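Local coordinates for protein putative superoxide reductase (Thermotoga maritima, PDB 3QZB) that probably reduces superoxide to hydrogen peroxide at an iron centre, drawing its electrons from reduced rubredoxin, at residues 70-75 against 113-118; 118-123 against 136-141. All blocks are in the same frame, centred on the assembly; numbering follows the deposited sequence.

Contact 1 (70-75 against 113-118)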
ATOM      1  N   VAL A  70      11.489   0.182   1.238  1.00  6.33           N
ATOM      2  CA  VAL A  70      12.832  -0.335   1.393  1.00  6.44           C
ATOM      3  C   VAL A  70      12.948  -1.584   0.522  1.00  5.54           C
ATOM      4  O   VAL A  70      12.055  -2.409   0.489  1.00  5.67           O
ATOM      5  CB  VAL A  70      13.127  -0.659   2.833  1.00  6.79           C
ATOM      6  CG1 VAL A  70      14.510  -1.367   3.020  1.00  7.32           C
ATOM      7  CG2 VAL A  70      13.053   0.617   3.719  1.00  8.38           C
ATOM      8  N   PHE A  71      14.052  -1.668  -0.203  1.00  5.82           N
ATOM      9  CA  PHE A  71      14.429  -2.836  -0.971  1.00  5.96           C
ATOM     10  C   PHE A  71      15.731  -3.419  -0.388  1.00  6.43           C
ATOM     11  O   PHE A  71      16.576  -2.688   0.129  1.00  7.38           O
ATOM     12  CB  PHE A  71      14.652  -2.497  -2.447  1.00  6.96           C
ATOM     13  CG  PHE A  71      13.359  -2.118  -3.162  1.00  6.35           C
ATOM     14  CD1 PHE A  71      12.573  -3.092  -3.765  1.00  6.60           C
ATOM     15  CD2 PHE A  71      12.973  -0.785  -3.259  1.00  7.88           C
ATOM     16  CE1 PHE A  71      11.411  -2.768  -4.387  1.00  7.40           C
ATOM     17  CE2 PHE A  71      11.784  -0.426  -3.924  1.00  7.36           C
ATOM     18  CZ  PHE A  71      11.027  -1.422  -4.500  1.00  7.50           C
ATOM     19  N   PHE A  72      15.879  -4.718  -0.589  1.00  6.26           N
ATOM     20  CA  PHE A  72      17.127  -5.406  -0.299  1.00  6.18           C
ATOM     21  C   PHE A  72      17.634  -6.040  -1.593  1.00  6.42           C
ATOM     22  O   PHE A  72      16.894  -6.758  -2.267  1.00  6.82           O
ATOM     23  CB  PHE A  72      16.946  -6.464   0.769  1.00  6.66           C
ATOM     24  CG  PHE A  72      18.217  -7.132   1.184  1.00  7.14           C
ATOM     25  CD1 PHE A  72      19.206  -6.433   1.850  1.00  8.39           C
ATOM     26  CD2 PHE A  72      18.486  -8.461   0.882  1.00  7.04           C
ATOM     27  CE1 PHE A  72      20.401  -7.030   2.232  1.00  8.19           C
ATOM     28  CE2 PHE A  72      19.670  -9.035   1.254  1.00  7.80           C
ATOM     29  CZ  PHE A  72      20.616  -8.334   1.942  1.00  9.27           C
ATOM     30  N   GLN A  73      18.908  -5.788  -1.894  1.00  6.86           N
ATOM     31  CA  GLN A  73      19.579  -6.312  -3.086  1.00  6.30           C
ATOM     32  C   GLN A  73      20.656  -7.295  -2.611  1.00  6.36           C
ATOM     33  O   GLN A  73      21.694  -6.831  -2.119  1.00  7.60           O
ATOM     34  CB  GLN A  73      20.185  -5.177  -3.904  1.00  6.91           C
ATOM     35  CG  GLN A  73      20.368  -5.494  -5.372  1.00  6.88           C
ATOM     36  CD  GLN A  73      21.375  -6.577  -5.594  1.00  7.49           C
ATOM     37  OE1 GLN A  73      22.554  -6.393  -5.268  1.00  8.48           O
ATOM     38  NE2 GLN A  73      20.954  -7.690  -6.149  1.00  7.89           N
ATOM     39  N   PRO A  74      20.451  -8.610  -2.732  1.00  6.59           N
ATOM     40  CA  PRO A  74      21.474  -9.534  -2.239  1.00  6.90           C
ATOM     41  C   PRO A  74      22.673  -9.551  -3.183  1.00  6.81           C
ATOM     42  O   PRO A  74      22.487  -9.663  -4.405  1.00  7.58           O
ATOM     43  CB  PRO A  74      20.764 -10.883  -2.211  1.00  7.74           C
ATOM     44  CG  PRO A  74      19.289 -10.585  -2.351  1.00  7.50           C
ATOM     45  CD  PRO A  74      19.242  -9.325  -3.156  1.00  6.89           C
ATOM     46  N   ASP A  75      23.881  -9.531  -2.631  1.00  7.85           N
ATOM     47  CA  ASP A  75      25.051  -9.573  -3.462  1.00  8.41           C
ATOM     48  C   ASP A  75      25.008 -10.775  -4.368  1.00  9.42           C
ATOM     49  O   ASP A  75      24.698 -11.890  -3.914  1.00 10.46           O
ATOM     50  CB  ASP A  75      26.328  -9.650  -2.617  1.00  9.52           C
ATOM     51  CG  ASP A  75      26.590  -8.485  -1.739  1.00 11.40           C
ATOM     52  OD1 ASP A  75      25.964  -7.423  -1.916  1.00 11.49           O
ATOM     53  OD2 ASP A  75      27.474  -8.645  -0.810  1.00 14.73           O
ATOM     54  N   VAL A 113      14.162  -6.678   9.943  1.00  6.43           N
ATOM     55  CA  VAL A 113      14.403  -7.751   8.950  1.00  6.15           C
ATOM     56  C   VAL A 113      15.319  -8.816   9.568  1.00  6.52           C
ATOM     57  O   VAL A 113      15.982  -8.593  10.570  1.00  6.97           O
ATOM     58  CB  VAL A 113      15.058  -7.236   7.666  1.00  7.20           C
ATOM     59  CG1 VAL A 113      14.101  -6.277   6.932  1.00  8.69           C
ATOM     60  CG2 VAL A 113      16.410  -6.580   7.893  1.00  7.94           C
ATOM     61  N   LYS A 114      15.256  -9.998   8.967  1.00  6.40           N
ATOM     62  CA  LYS A 114      16.235 -11.063   9.210  1.00  6.35           C
ATOM     63  C   LYS A 114      16.884 -11.338   7.870  1.00  6.46           C
ATOM     64  O   LYS A 114      16.187 -11.636   6.897  1.00  8.10           O
ATOM     65  CB  LYS A 114      15.559 -12.289   9.757  1.00  8.05           C
ATOM     66  CG  LYS A 114      14.962 -12.158  11.114  1.00  9.13           C
ATOM     67  CD  LYS A 114      14.262 -13.410  11.528  1.00 12.10           C
ATOM     68  CE  LYS A 114      13.712 -13.425  12.929  1.00 16.37           C
ATOM     69  NZ  LYS A 114      13.210 -14.805  13.253  1.00 18.29           N
ATOM     70  N   LEU A 115      18.211 -11.215   7.815  1.00  8.03           N
ATOM     71  CA  LEU A 115      18.963 -11.399   6.590  1.00  7.24           C
ATOM     72  C   LEU A 115      19.838 -12.646   6.680  1.00  8.61           C
ATOM     73  O   LEU A 115      20.435 -12.923   7.719  1.00  9.73           O
ATOM     74  CB  LEU A 115      19.884 -10.212   6.280  1.00  7.66           C
ATOM     75  CG  LEU A 115      19.208  -8.859   6.210  1.00  7.49           C
ATOM     76  CD1 LEU A 115      20.236  -7.762   6.151  1.00  9.51           C
ATOM     77  CD2 LEU A 115      18.197  -8.804   5.089  1.00  9.25           C
ATOM     78  N   ASN A 116      19.968 -13.369   5.578  1.00  9.88           N
ATOM     79  CA  ASN A 116      20.913 -14.461   5.612  1.00 11.05           C
ATOM     80  C   ASN A 116      21.980 -14.442   4.596  1.00  9.41           C
ATOM     81  O   ASN A 116      22.819 -15.349   4.586  1.00 10.91           O
ATOM     82  CB  ASN A 116      20.199 -15.772   5.744  1.00 12.45           C
ATOM     83  CG  ASN A 116      19.374 -16.029   4.568  1.00 11.51           C
ATOM     84  OD1 ASN A 116      19.888 -16.354   3.510  1.00 14.58           O
ATOM     85  ND2 ASN A 116      18.073 -15.886   4.720  1.00 12.63           N
ATOM     86  N   ARG A 117      22.044 -13.369   3.813  1.00  8.71           N
ATOM     87  CA  ARG A 117      23.158 -13.102   2.953  1.00  9.26           C
ATOM     88  C   ARG A 117      23.421 -11.601   2.901  1.00  8.46           C
ATOM     89  O   ARG A 117      22.493 -10.815   3.003  1.00  9.36           O
ATOM     90  CB  ARG A 117      22.920 -13.610   1.486  1.00 12.68           C
ATOM     91  CG  ARG A 117      22.384 -15.050   1.327  1.00 15.10           C
ATOM     92  CD  ARG A 117      22.657 -15.685  -0.022  1.00 13.93           C
ATOM     93  NE  ARG A 117      22.070 -14.996  -1.169  1.00 14.81           N
ATOM     94  CZ  ARG A 117      20.922 -15.314  -1.766  1.00 12.87           C
ATOM     95  NH1 ARG A 117      20.027 -16.146  -1.236  1.00 12.87           N
ATOM     96  NH2 ARG A 117      20.683 -14.766  -2.915  1.00 14.03           N
ATOM     97  N   SER A 118      24.665 -11.219   2.602  1.00  9.15           N
ATOM     98  CA  SER A 118      25.048  -9.815   2.492  1.00  9.37           C
ATOM     99  C   SER A 118      24.399  -9.159   1.288  1.00  8.50           C
ATOM    100  O   SER A 118      24.066  -9.806   0.305  1.00  9.12           O
ATOM    101  CB  SER A 118      26.550  -9.681   2.345  1.00  8.43           C
ATOM    102  OG  SER A 118      27.190 -10.212   3.498  1.00  9.40           O
TER
HETATM  103  O   HOH W   1      23.076 -14.120  -4.404  1.00 15.21           O
HETATM  104  O   HOH W   2      24.136 -12.431  -1.175  1.00 25.08           O

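Contact 2 (118-123 against 136-141)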
ATOM      1  N   SER A 118      24.665 -11.219   2.602  1.00  9.15           N
ATOM      2  CA  SER A 118      25.048  -9.815   2.492  1.00  9.37           C
ATOM      3  C   SER A 118      24.399  -9.159   1.288  1.00  8.50           C
ATOM      4  O   SER A 118      24.066  -9.806   0.305  1.00  9.12           O
ATOM      5  CB  SER A 118      26.550  -9.681   2.345  1.00  8.43           C
ATOM      6  OG  SER A 118      27.190 -10.212   3.498  1.00  9.40           O
ATOM      7  N   GLY A 119      24.208  -7.848   1.348  1.00  8.21           N
ATOM      8  CA  GLY A 119      23.570  -7.137   0.291  1.00  8.33           C
ATOM      9  C   GLY A 119      23.579  -5.649   0.513  1.00  8.08           C
ATOM     10  O   GLY A 119      24.414  -5.150   1.272  1.00 10.37           O
ATOM     11  N   THR A 120      22.672  -4.969  -0.177  1.00  7.16           N
ATOM     12  CA  THR A 120      22.509  -3.529  -0.135  1.00  7.34           C
ATOM     13  C   THR A 120      21.090  -3.193   0.214  1.00  6.52           C
ATOM     14  O   THR A 120      20.153  -3.735  -0.361  1.00  7.64           O
ATOM     15  CB  THR A 120      22.898  -2.889  -1.449  1.00  7.55           C
ATOM     16  OG1 THR A 120      24.233  -3.272  -1.793  1.00  8.95           O
ATOM     17  CG2 THR A 120      22.853  -1.377  -1.406  1.00 10.10           C
ATOM     18  N   ILE A 121      20.924  -2.291   1.192  1.00  6.30           N
ATOM     19  CA  ILE A 121      19.624  -1.707   1.562  1.00  6.37           C
ATOM     20  C   ILE A 121      19.414  -0.460   0.686  1.00  6.61           C
ATOM     21  O   ILE A 121      20.301   0.388   0.629  1.00  7.53           O
ATOM     22  CB  ILE A 121      19.592  -1.330   3.059  1.00  6.76           C
ATOM     23  CG1 ILE A 121      19.851  -2.522   3.964  1.00  9.33           C
ATOM     24  CG2 ILE A 121      18.270  -0.603   3.408  1.00  7.83           C
ATOM     25  CD1 ILE A 121      20.265  -2.141   5.401  1.00  9.91           C
ATOM     26  N   ILE A 122      18.283  -0.360   0.015  1.00  7.34           N
ATOM     27  CA  ILE A 122      17.900   0.783  -0.808  1.00  7.24           C
ATOM     28  C   ILE A 122      16.609   1.371  -0.240  1.00  6.35           C
ATOM     29  O   ILE A 122      15.630   0.661  -0.041  1.00  7.68           O
ATOM     30  CB  ILE A 122      17.728   0.407  -2.283  1.00  7.34           C
ATOM     31  CG1 ILE A 122      18.991  -0.254  -2.889  1.00  8.16           C
ATOM     32  CG2 ILE A 122      17.370   1.657  -3.092  1.00  8.78           C
ATOM     33  CD1 ILE A 122      18.741  -0.845  -4.275  1.00 11.29           C
ATOM     34  N   ALA A 123      16.634   2.663   0.065  1.00  6.39           N
ATOM     35  CA  ALA A 123      15.449   3.387   0.513  1.00  5.77           C
ATOM     36  C   ALA A 123      14.962   4.282  -0.646  1.00  6.47           C
ATOM     37  O   ALA A 123      15.772   4.956  -1.302  1.00  7.56           O
ATOM     38  CB  ALA A 123      15.776   4.255   1.726  1.00  7.46           C
ATOM     39  N   SER A 136      21.151   4.492  -0.440  1.00  7.10           N
ATOM     40  CA  SER A 136      21.487   3.103  -0.243  1.00  7.23           C
ATOM     41  C   SER A 136      22.682   2.919   0.656  1.00  7.94           C
ATOM     42  O   SER A 136      23.447   3.854   0.855  1.00 12.17           O
ATOM     43  CB  SER A 136      21.736   2.404  -1.575  1.00  9.35           C
ATOM     44  OG  SER A 136      22.914   2.841  -2.205  1.00 13.11           O
ATOM     45  N   GLN A 137      22.774   1.728   1.241  1.00  8.17           N
ATOM     46  CA  GLN A 137      23.823   1.402   2.224  1.00 11.06           C
ATOM     47  C   GLN A 137      24.078  -0.104   2.149  1.00  9.18           C
ATOM     48  O   GLN A 137      23.150  -0.888   2.221  1.00  9.34           O
ATOM     49  CB  GLN A 137      23.316   1.767   3.680  1.00 13.29           C
ATOM     50  CG  GLN A 137      24.220   1.666   4.755  1.00 19.28           C
ATOM     51  CD  GLN A 137      23.689   2.408   5.849  1.00 18.30           C
ATOM     52  OE1 GLN A 137      23.375   3.620   5.707  1.00 19.69           O
ATOM     53  NE2 GLN A 137      23.564   1.756   6.934  1.00 15.35           N
ATOM     54  N   LYS A 138      25.358  -0.484   2.118  1.00  9.52           N
ATOM     55  CA  LYS A 138      25.732  -1.885   2.218  1.00  9.40           C
ATOM     56  C   LYS A 138      25.481  -2.440   3.620  1.00  8.89           C
ATOM     57  O   LYS A 138      25.649  -1.716   4.603  1.00  8.95           O
ATOM     58  CB  LYS A 138      27.207  -2.018   1.918  1.00 11.00           C
ATOM     59  CG  LYS A 138      27.720  -3.398   1.585  1.00 14.52           C
ATOM     60  CD  LYS A 138      27.317  -3.757   0.121  1.00 16.79           C
ATOM     61  CE  LYS A 138      27.679  -5.195  -0.286  1.00 18.27           C
ATOM     62  NZ  LYS A 138      27.157  -6.225   0.703  1.00 14.81           N
ATOM     63  N   ILE A 139      25.147  -3.727   3.702  1.00  8.04           N
ATOM     64  CA  ILE A 139      25.088  -4.451   4.987  1.00  8.14           C
ATOM     65  C   ILE A 139      25.770  -5.801   4.762  1.00  8.38           C
ATOM     66  O   ILE A 139      25.518  -6.506   3.783  1.00  9.97           O
ATOM     67  CB  ILE A 139      23.671  -4.542   5.570  1.00  7.84           C
ATOM     68  CG1 ILE A 139      23.692  -5.115   6.987  1.00  8.68           C
ATOM     69  CG2 ILE A 139      22.740  -5.270   4.582  1.00 10.59           C
ATOM     70  CD1 ILE A 139      22.393  -4.863   7.759  1.00  9.59           C
ATOM     71  N   THR A 140      26.639  -6.136   5.717  1.00  8.10           N
ATOM     72  CA  THR A 140      27.380  -7.407   5.656  1.00  7.68           C
ATOM     73  C   THR A 140      26.714  -8.360   6.652  1.00  7.98           C
ATOM     74  O   THR A 140      26.412  -7.990   7.805  1.00  9.02           O
ATOM     75  CB  THR A 140      28.832  -7.172   6.051  1.00 10.01           C
ATOM     76  OG1 THR A 140      29.431  -6.290   5.090  1.00 11.45           O
ATOM     77  CG2 THR A 140      29.615  -8.475   6.088  1.00 11.76           C
ATOM     78  N   VAL A 141      26.481  -9.599   6.231  1.00  7.62           N
ATOM     79  CA  VAL A 141      25.863 -10.617   7.052  1.00  7.46           C
ATOM     80  C   VAL A 141      26.887 -11.739   7.219  1.00  7.80           C
ATOM     81  O   VAL A 141      27.487 -12.197   6.239  1.00  8.57           O
ATOM     82  CB  VAL A 141      24.582 -11.145   6.386  1.00  7.59           C
ATOM     83  CG1 VAL A 141      23.944 -12.219   7.239  1.00  9.64           C
ATOM     84  CG2 VAL A 141      23.604  -9.956   6.134  1.00  9.56           C
TER
HETATM   85  O   HOH W   3      26.600 -13.225   3.677  1.00 16.43           O

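Contact 1 (70-75 against 113-118)
F72 and L115 reach toward each other from opposite directions, and the phenyl ring takes a methyl group squarely over one face. In this CH-pi contact L115 CD2 sits 3.9 Å from the F72 ring centroid and just 6° off the ring normal, while the twin methyl, L115 CD1, lies 4.0 Å from F72 CE1. The ring arrives there with its CG anti to the backbone N (chi1 -176°). Its edge meets a different chemistry, for R117 O lies near the ring plane, 3.3 Å from F72 CZ. That carbonyl oxygen is buried and finds no hydrogen-bond partner, so the slightly positive ring edge is likely to give it some electrostatic relief.

D75 N donates to S118 O over 3.0 Å, an almost straight bond (168°). The D75 carboxylate packs against the serine, with D75 OD2 3.4 Å from S118 CB, and K138 answers the carboxylate's charge through a salt bridge. R117 bends at chi3; one water joins its NH2 to D75 O, and a second, more loosely held by NE, donates to both D75 O and S118 O.

The F72-L115 contact bridges the two sheets of an immunoglobulin-like sandwich, while the D75-S118 bond extends the pairing of strand 65-74 with strand 119-127. I139 of strand 131-141 also packs on F72, whereas residues 113-115 pair antiparallel with a strand of the second subunit.

Contact 2 (118-123 against 136-141)
G119 O is gripped by two donors that come from opposite faces of its carbonyl plane. I139 N supplies the regular strand bond, 2.9 Å to G119 O and nearly straight at 177°. K138 NZ, 3.0 Å from the same G119 O, stands 43° out of that plane and so off the lone pairs. Bends at chi2 and chi4 curl the lysine back over the neighbouring strand, where it crosses T120 at about a right angle with CD 3.7 Å from T120 OG1; this is the same ammonium group that pairs with D75.

The backbones follow the antiparallel alternation of a beta hairpin made by strands 119-127 and 131-141. G119 with I139 and I121 with Q137 are hydrogen-bonded pairs, the shortest link being I121 N to Q137 O at 2.8 Å; T120 with K138 and I122 with S136 are non-hydrogen-bonded. On the face of T120 and I122, S136 CB touches T120 CG2 at 3.9 Å; on the other, I121 CG1 meets I139 CG2 at 4.0 Å.

Where the strand gives way to loop, a side chain takes over the pairing: V141 N donates to S118 OG at 2.9 Å, and a water links S118 N with V141 O. With an alanine in place of S118 the hydroxyl is gone, and V141 N would probably lose its acceptor, leaving the end of strand 131-141 less firmly tied to its neighbour.

I121 and I139 face strand 44-51 through I47 and V45. The opposite face receives M13 of the third subunit, which packs on T120 and I122 and whose backbone oxygen bonds S136 OG.

In the fold
S118 belongs to both contacts: its backbone oxygen serves contact 1 and its hydroxyl contact 2, and the two centres lie about 6 Å apart. Strand 119-127 runs between strands 65-74 and 131-141 in one sheet, so the contacts are also stitched by probable backbone bonds, F71 N to I122 O and Q73 N to T120 O, each 2.8 Å. V141 CG2 packs 3.4 Å from R117 O. In contact 1, F72 and L115 tie this sheet to the opposing one; contact 2 holds a hairpin within it. Both lie away from the iron, yet the hairpin of contact 2 carries two of its ligands, C127 and H130, at and just beyond the far end of strand 119-127.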